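Local coordinates for PRP8 protein (PDB 6OWU) that is an intein that probably excises itself from the spliceosomal protein Prp8 by protein splicing, and that here has a zinc ion bound, at residues Leu6-Arg11 and Val20-Val25; Glu58-Leu63 and Arg167-Val172; Leu71-Glu76 and Gln115-Phe120. All blocks are in the same frame, centred on the assembly; numbering follows the deposited sequence.

Interaction 1 (Leu6-Arg11 and Val20-Val25)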
# COMPACT_ATOMS: atom_id res chain seq x y z
N LEU A 6 -5.10 5.56 2.24
CA LEU A 6 -3.73 6.00 2.45
C LEU A 6 -3.69 7.42 2.99
O LEU A 6 -4.56 8.25 2.68
CB LEU A 6 -2.92 5.95 1.15
CG LEU A 6 -2.89 4.63 0.39
CD1 LEU A 6 -2.25 4.87 -0.97
CD2 LEU A 6 -2.12 3.57 1.17
N GLN A 7 -2.65 7.72 3.77
CA GLN A 7 -2.46 9.08 4.24
C GLN A 7 -2.31 10.03 3.07
O GLN A 7 -1.65 9.70 2.08
CB GLN A 7 -1.23 9.17 5.14
CG GLN A 7 -1.14 10.49 5.90
CD GLN A 7 0.10 10.54 6.77
OE1 GLN A 7 1.21 10.34 6.28
NE2 GLN A 7 -0.08 10.77 8.07
N ASN A 8 -2.93 11.20 3.18
CA ASN A 8 -2.73 12.24 2.19
C ASN A 8 -1.24 12.57 2.07
O ASN A 8 -0.53 12.64 3.08
CB ASN A 8 -3.52 13.48 2.56
CG ASN A 8 -4.98 13.37 2.18
OD1 ASN A 8 -5.45 12.29 1.81
ND2 ASN A 8 -5.71 14.47 2.27
N GLY A 9 -0.79 12.79 0.85
CA GLY A 9 0.61 13.00 0.57
C GLY A 9 1.34 11.77 0.05
O GLY A 9 2.50 11.89 -0.36
N THR A 10 0.69 10.61 0.04
CA THR A 10 1.30 9.43 -0.56
C THR A 10 1.45 9.62 -2.06
O THR A 10 0.49 10.01 -2.75
CB THR A 10 0.46 8.18 -0.28
OG1 THR A 10 0.24 8.04 1.13
CG2 THR A 10 1.17 6.94 -0.82
N ARG A 11 2.65 9.35 -2.57
CA ARG A 11 2.97 9.61 -3.97
C ARG A 11 2.73 8.34 -4.78
O ARG A 11 3.36 7.31 -4.52
CB ARG A 11 4.41 10.08 -4.10
CG ARG A 11 4.70 11.37 -3.35
CD ARG A 11 6.19 11.52 -3.01
NE ARG A 11 7.03 11.58 -4.21
CZ ARG A 11 8.36 11.62 -4.17
NH1 ARG A 11 8.99 11.62 -3.01
NH2 ARG A 11 9.05 11.66 -5.30
N VAL A 20 1.36 11.45 -8.89
CA VAL A 20 0.13 12.09 -8.44
C VAL A 20 -0.03 11.81 -6.95
O VAL A 20 0.20 10.69 -6.48
CB VAL A 20 -1.11 11.59 -9.23
CG1 VAL A 20 -1.35 10.10 -9.03
CG2 VAL A 20 -2.36 12.36 -8.80
N LEU A 21 -0.39 12.84 -6.19
CA LEU A 21 -0.68 12.61 -4.78
C LEU A 21 -2.01 11.88 -4.65
O LEU A 21 -2.93 12.09 -5.45
CB LEU A 21 -0.72 13.93 -4.01
CG LEU A 21 0.57 14.77 -4.01
CD1 LEU A 21 0.39 16.01 -3.14
CD2 LEU A 21 1.78 13.94 -3.55
N VAL A 22 -2.10 11.01 -3.64
CA VAL A 22 -3.28 10.15 -3.52
C VAL A 22 -4.55 10.99 -3.40
O VAL A 22 -5.61 10.60 -3.89
CB VAL A 22 -3.13 9.17 -2.34
CG1 VAL A 22 -3.02 9.90 -1.01
CG2 VAL A 22 -4.29 8.18 -2.33
N GLU A 23 -4.46 12.16 -2.75
CA GLU A 23 -5.62 13.02 -2.60
C GLU A 23 -5.97 13.77 -3.88
O GLU A 23 -7.06 14.35 -3.96
CB GLU A 23 -5.40 14.01 -1.45
CG GLU A 23 -4.33 15.06 -1.71
CD GLU A 23 -2.97 14.67 -1.12
OE1 GLU A 23 -2.70 13.45 -0.99
OE2 GLU A 23 -2.19 15.58 -0.78
N ASP A 24 -5.10 13.76 -4.88
CA ASP A 24 -5.38 14.39 -6.17
C ASP A 24 -5.96 13.42 -7.18
O ASP A 24 -6.27 13.84 -8.30
CB ASP A 24 -4.11 15.03 -6.73
CG ASP A 24 -3.62 16.17 -5.89
OD1 ASP A 24 -4.42 16.69 -5.09
OD2 ASP A 24 -2.44 16.57 -6.03
N VAL A 25 -6.10 12.14 -6.82
CA VAL A 25 -6.69 11.16 -7.72
C VAL A 25 -8.18 11.45 -7.84
O VAL A 25 -8.90 11.54 -6.83
CB VAL A 25 -6.43 9.74 -7.21
CG1 VAL A 25 -7.11 8.72 -8.11
CG2 VAL A 25 -4.92 9.47 -7.18
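Arg11 and Leu21 face each other as an antiparallel, non-hydrogen-bonded pair with their CA atoms 4.8 Å apart, and beyond them Gln7 to Thr10 folds into a type II beta turn while residues 22-24 wind into a short 3-10 segment. Val22 N gives a 2.9 Å hydrogen bond to Thr10 O, and the CA-H of Leu21 leans on the same oxygen. The side-chain contact rests on Glu23 and Val22. Glu23 carries CG between its backbone N and carbonyl carbon (chi1 68°), and a sharp bend at chi2 (-96°) folds the carboxylate back onto the turn. There Glu23 OE1 takes the N-H of Gly9 at 2.7 Å on its syn side, 19° out of the carboxylate plane. The carboxylate also stacks on the amide of Asn8 with the two planes almost parallel; OD1 of that amide is bonded to Ser155, which helps fix its rotation. The example belongs to the Hint fold of inteins: the turn Gln7-Thr10 precedes the hairpin of strands 11-13 and 19-21 and is braced by the chain that leaves it. Gly9, with a positive phi, occupies the third position of that turn, as is classical for type II. Val22 CG1 presses on Gln7 O at 3.4 Å, an oxygen already gripped by two donors, Thr10 N and Thr10 OG1, the latter at 2.7 Å. Its other branch, Val22 CG2, meets Leu6 CD1 at 4.1 Å, and the Leu6 side chain lies about 5 Å from the bound zinc ion. On the Arg11-Leu21 face, Leu21 CD2 rests against Arg11 CG at 3.9 Å, while the guanidinium runs on to a salt bridge with Glu19.

Interaction 2 (Glu58-Leu63 and Arg167-Val172)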
# COMPACT_ATOMS: atom_id res chain seq x y z
N GLU A 58 14.55 -1.61 5.05
CA GLU A 58 15.13 -0.96 3.88
C GLU A 58 14.80 0.53 3.87
O GLU A 58 13.77 0.97 4.40
CB GLU A 58 14.62 -1.61 2.59
CG GLU A 58 15.13 -3.03 2.37
CD GLU A 58 14.31 -4.08 3.11
OE1 GLU A 58 14.63 -5.28 2.98
OE2 GLU A 58 13.34 -3.72 3.82
N GLY A 59 15.71 1.32 3.29
CA GLY A 59 15.55 2.77 3.26
C GLY A 59 14.56 3.32 2.24
O GLY A 59 14.94 4.08 1.34
N LEU A 60 13.30 2.94 2.37
CA LEU A 60 12.21 3.46 1.55
C LEU A 60 11.21 4.18 2.44
O LEU A 60 11.18 3.99 3.66
CB LEU A 60 11.52 2.33 0.77
CG LEU A 60 12.39 1.61 -0.27
CD1 LEU A 60 11.56 0.63 -1.08
CD2 LEU A 60 13.11 2.60 -1.18
N GLU A 61 10.37 5.01 1.82
CA GLU A 61 9.43 5.83 2.57
C GLU A 61 8.47 4.96 3.39
O GLU A 61 8.00 3.92 2.92
CB GLU A 61 8.62 6.72 1.62
CG GLU A 61 9.22 8.11 1.43
CD GLU A 61 8.39 9.01 0.52
OE1 GLU A 61 7.20 8.72 0.31
OE2 GLU A 61 8.93 10.02 0.04
N ASP A 62 8.16 5.42 4.61
CA ASP A 62 7.15 4.75 5.42
C ASP A 62 5.82 4.71 4.67
O ASP A 62 5.48 5.61 3.90
CB ASP A 62 6.93 5.48 6.75
CG ASP A 62 8.20 5.62 7.57
OD1 ASP A 62 9.22 4.99 7.23
OD2 ASP A 62 8.15 6.37 8.57
N LEU A 63 5.03 3.67 4.93
CA LEU A 63 3.67 3.58 4.41
C LEU A 63 2.69 3.87 5.53
O LEU A 63 2.75 3.24 6.59
CB LEU A 63 3.40 2.21 3.80
CG LEU A 63 1.97 2.03 3.27
CD1 LEU A 63 1.73 2.98 2.11
CD2 LEU A 63 1.69 0.57 2.86
N ARG A 167 3.06 2.63 -5.95
CA ARG A 167 3.62 3.82 -5.35
C ARG A 167 4.73 4.36 -6.25
O ARG A 167 5.22 3.67 -7.15
CB ARG A 167 4.15 3.52 -3.94
CG ARG A 167 4.25 4.72 -3.01
CD ARG A 167 4.49 4.29 -1.56
NE ARG A 167 5.86 3.85 -1.33
CZ ARG A 167 6.38 3.63 -0.13
NH1 ARG A 167 5.63 3.81 0.96
NH2 ARG A 167 7.64 3.23 -0.01
N TYR A 168 5.13 5.61 -6.00
CA TYR A 168 6.12 6.27 -6.84
C TYR A 168 7.43 5.50 -6.88
O TYR A 168 8.19 5.63 -7.85
CB TYR A 168 6.37 7.70 -6.35
CG TYR A 168 7.31 7.77 -5.18
CD1 TYR A 168 6.86 7.53 -3.89
CD2 TYR A 168 8.66 8.09 -5.36
CE1 TYR A 168 7.73 7.59 -2.80
CE2 TYR A 168 9.53 8.14 -4.29
CZ TYR A 168 9.06 7.89 -3.02
OH TYR A 168 9.94 7.96 -1.95
N ASP A 169 7.74 4.73 -5.84
CA ASP A 169 8.96 3.93 -5.77
C ASP A 169 8.72 2.47 -6.13
O ASP A 169 9.55 1.61 -5.80
CB ASP A 169 9.61 4.03 -4.39
CG ASP A 169 8.71 3.49 -3.28
OD1 ASP A 169 7.56 3.10 -3.58
OD2 ASP A 169 9.15 3.44 -2.11
N TYR A 170 7.59 2.17 -6.77
CA TYR A 170 7.19 0.86 -7.29
C TYR A 170 6.76 -0.11 -6.19
O TYR A 170 6.57 -1.29 -6.48
CB TYR A 170 8.28 0.21 -8.15
CG TYR A 170 8.78 1.10 -9.26
CD1 TYR A 170 7.90 1.77 -10.10
CD2 TYR A 170 10.15 1.26 -9.48
CE1 TYR A 170 8.37 2.59 -11.12
CE2 TYR A 170 10.62 2.07 -10.50
CZ TYR A 170 9.72 2.73 -11.32
OH TYR A 170 10.19 3.53 -12.33
N LEU A 171 6.58 0.35 -4.96
CA LEU A 171 5.93 -0.47 -3.95
C LEU A 171 4.53 -0.81 -4.43
O LEU A 171 3.81 0.06 -4.93
CB LEU A 171 5.88 0.26 -2.60
CG LEU A 171 5.06 -0.41 -1.48
CD1 LEU A 171 5.76 -1.66 -0.97
CD2 LEU A 171 4.78 0.56 -0.33
N VAL A 172 4.15 -2.08 -4.32
CA VAL A 172 2.86 -2.55 -4.81
C VAL A 172 1.82 -2.34 -3.72
O VAL A 172 1.96 -2.85 -2.60
CB VAL A 172 2.92 -4.03 -5.24
CG1 VAL A 172 1.53 -4.55 -5.60
CG2 VAL A 172 3.86 -4.19 -6.43
O HOH W 1 10.69 5.16 -1.24
O HOH W 2 4.02 6.30 1.30
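Arg167 holds CG anti to its backbone N (chi1 -157°) and bends at chi3 (75°), a shape that aims the far end of its guanidinium at the carbonyl of Glu61. The arginine starts a type I beta turn, Arg167 to Tyr170, between the short strands 164-166 and 172-174, and the contact ties that turn to the loop ahead of strand 63-65. A single oxygen is gripped by two nitrogens: Glu61 O lies 3.1 Å from Arg167 NH1, which comes from well above the carbonyl plane, and 3.0 Å from Arg167 NH2, which is only slightly tilted from it. The other edge of the guanidinium is held side-on by Asp169, a salt bridge in which Arg167 NE meets OD1 at 2.9 Å and NH2 meets OD2 at 2.6 Å. Asp169 OD1 also accepts from Leu171 N at 3.2 Å, closing an Asx turn, and the two donors reach it from opposite faces of the carboxylate. The bonds on two edges fix the rotation of the Arg167 guanidinium. Leu171 CD2 sits over one face of the guanidinium, 3.4 Å above its plane, and Glu61 CB over the opposite face. Leu60 packs its side chain against OD2 of Asp169. The Glu61 side chain crosses that of Tyr168 at about a right angle, its carboxylate at the hydroxyl end and turned 48° from the ring plane, and the Tyr168 ring in turn makes a cation-pi contact with Arg11. Between these groups one water accepts from Glu61 N, pairs with Tyr168 OH, and donates to Asp169 OD2.

Interaction 3 (Leu71-Glu76 and Gln115-Phe120); sequences LSMYKE and QKYKLF
Tyr74 drives the edge of its ring into the face of Phe120, a T-shaped pair with centroids 4.8 Å apart and planes at 69°; Tyr74 CE2 stands over the centre of the Phe120 ring. Beside this bump Tyr74 and Lys118 form a hydrogen-bonded antiparallel pair, Tyr74 N to Lys118 O at 2.9 Å, in strands of the large Hint-fold sheet. The face carrying Lys75 and Tyr117 interlocks differently. Extended with CG anti to the backbone N (chi1 -175°), Lys75 lies alongside the Tyr117 ring, CG 3.8 Å from its centroid in a CH-pi contact, and runs on until NZ bonds Tyr117 OH at 3.0 Å. The bent Met73 chain crosses Tyr117 at about a right angle and drops its methyl CE into the hollow between Tyr117 CB, 3.6 Å away, and Leu119 CD2, 3.9 Å away. Farther along, Glu76 OE2 and Lys118 NZ make a weak salt bridge at 3.3 Å, and a water donates to Glu76 OE2 and, weakly, to Gln115 O. Since the Lys75 ammonium donates an N-H to the Tyr117 hydroxyl oxygen, that oxygen would be expected to be polarised and the phenol perhaps made slightly more acidic.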
# COMPACT_ATOMS: atom_id res chain seq x y z
N LEU A 71 -3.01 -4.77 2.86
CA LEU A 71 -1.64 -4.90 2.40
C LEU A 71 -1.53 -6.12 1.50
O LEU A 71 -2.02 -7.20 1.84
CB LEU A 71 -0.69 -5.04 3.58
CG LEU A 71 -0.79 -4.00 4.70
CD1 LEU A 71 0.04 -4.43 5.89
CD2 LEU A 71 -0.36 -2.64 4.21
N SER A 72 -0.87 -5.95 0.34
CA SER A 72 -0.54 -7.06 -0.53
C SER A 72 0.89 -7.46 -0.24
O SER A 72 1.80 -6.62 -0.30
CB SER A 72 -0.73 -6.68 -2.00
OG SER A 72 -2.10 -6.62 -2.33
N MET A 73 1.09 -8.73 0.10
CA MET A 73 2.35 -9.19 0.68
C MET A 73 2.71 -10.53 0.07
O MET A 73 1.88 -11.19 -0.57
CB MET A 73 2.26 -9.30 2.21
CG MET A 73 1.62 -8.10 2.91
SD MET A 73 1.57 -8.18 4.72
CE MET A 73 3.14 -7.42 5.11
N TYR A 74 3.96 -10.92 0.28
CA TYR A 74 4.44 -12.27 0.08
C TYR A 74 4.72 -12.89 1.44
O TYR A 74 5.40 -12.28 2.27
CB TYR A 74 5.71 -12.30 -0.77
CG TYR A 74 5.45 -12.27 -2.26
CD1 TYR A 74 5.10 -13.43 -2.94
CD2 TYR A 74 5.57 -11.09 -2.98
CE1 TYR A 74 4.87 -13.41 -4.30
CE2 TYR A 74 5.33 -11.06 -4.34
CZ TYR A 74 4.99 -12.23 -5.00
OH TYR A 74 4.76 -12.21 -6.35
N LYS A 75 4.22 -14.09 1.67
CA LYS A 75 4.42 -14.81 2.92
C LYS A 75 5.32 -16.01 2.66
O LYS A 75 5.12 -16.74 1.68
CB LYS A 75 3.09 -15.26 3.52
CG LYS A 75 3.19 -15.90 4.89
CD LYS A 75 1.88 -16.58 5.27
CE LYS A 75 2.02 -17.39 6.54
NZ LYS A 75 0.68 -17.71 7.13
N GLU A 76 6.29 -16.20 3.55
CA GLU A 76 7.28 -17.26 3.38
C GLU A 76 6.62 -18.64 3.41
O GLU A 76 5.71 -18.90 4.21
CB GLU A 76 8.34 -17.17 4.48
CG GLU A 76 9.74 -16.93 3.97
CD GLU A 76 10.73 -16.66 5.09
OE1 GLU A 76 11.28 -17.65 5.63
OE2 GLU A 76 10.96 -15.48 5.42
N GLN A 115 7.04 -12.23 10.74
CA GLN A 115 8.29 -12.37 9.94
C GLN A 115 7.96 -12.50 8.49
O GLN A 115 8.60 -11.90 7.60
CB GLN A 115 9.02 -13.73 9.87
CG GLN A 115 8.88 -14.94 10.78
CD GLN A 115 9.53 -14.86 12.12
OE1 GLN A 115 10.55 -14.19 12.29
NE2 GLN A 115 8.98 -15.63 13.10
N LYS A 116 7.06 -13.46 8.27
CA LYS A 116 6.96 -14.21 7.04
C LYS A 116 6.36 -13.37 5.95
O LYS A 116 6.52 -13.69 4.77
CB LYS A 116 6.10 -15.47 7.27
CG LYS A 116 6.53 -16.37 8.42
CD LYS A 116 5.52 -17.48 8.71
CE LYS A 116 5.88 -18.32 9.93
NZ LYS A 116 4.84 -19.34 10.30
N TYR A 117 5.73 -12.26 6.33
CA TYR A 117 5.04 -11.40 5.39
C TYR A 117 5.98 -10.26 5.05
O TYR A 117 6.56 -9.63 5.94
CB TYR A 117 3.75 -10.86 5.98
CG TYR A 117 2.76 -11.92 6.42
CD1 TYR A 117 2.98 -12.69 7.56
CD2 TYR A 117 1.59 -12.14 5.70
CE1 TYR A 117 2.06 -13.65 7.96
CE2 TYR A 117 0.67 -13.09 6.10
CZ TYR A 117 0.91 -13.84 7.23
OH TYR A 117 0.01 -14.79 7.63
N LYS A 118 6.12 -10.00 3.77
CA LYS A 118 7.01 -8.97 3.26
C LYS A 118 6.21 -8.13 2.29
O LYS A 118 5.39 -8.67 1.54
CB LYS A 118 8.22 -9.57 2.56
CG LYS A 118 9.09 -10.42 3.48
CD LYS A 118 9.54 -11.68 2.78
CE LYS A 118 10.41 -12.52 3.68
NZ LYS A 118 10.09 -12.28 5.11
N LEU A 119 6.42 -6.82 2.33
CA LEU A 119 5.90 -6.01 1.25
C LEU A 119 6.74 -6.24 0.00
O LEU A 119 7.79 -6.89 0.05
CB LEU A 119 5.88 -4.53 1.66
CG LEU A 119 5.04 -4.20 2.90
CD1 LEU A 119 5.32 -2.79 3.39
CD2 LEU A 119 3.56 -4.39 2.65
N PHE A 120 6.28 -5.75 -1.15
CA PHE A 120 7.09 -5.99 -2.33
C PHE A 120 6.95 -4.86 -3.34
O PHE A 120 5.95 -4.13 -3.36
CB PHE A 120 6.77 -7.34 -2.98
CG PHE A 120 5.38 -7.47 -3.52
CD1 PHE A 120 4.32 -7.74 -2.67
CD2 PHE A 120 5.13 -7.34 -4.88
CE1 PHE A 120 3.03 -7.86 -3.17
CE2 PHE A 120 3.85 -7.47 -5.38
CZ PHE A 120 2.80 -7.73 -4.52
O HOH W 3 3.65 -4.62 -1.05
O HOH W 4 11.43 -13.92 7.73

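From the N terminus, interaction 1 comes first and closes a short hairpin loop of eight residues. After it, interaction 2 joins residues 58-63 to 167-172 over about a hundred residues, and interaction 3 lies wholly within that span, closing a smaller loop of 38 residues that includes strand 96-102 and two helices. None of the three cross. Interactions 1 and 3 lie on opposite sides of the chain's centre and do not touch, so interaction 2 is the bridge: Arg11 O meets Tyr168 N at one end, and Val172 N meets Phe120 O at the other. The hairpin, the large sheet and the C-terminal strand pair are thereby drawn together.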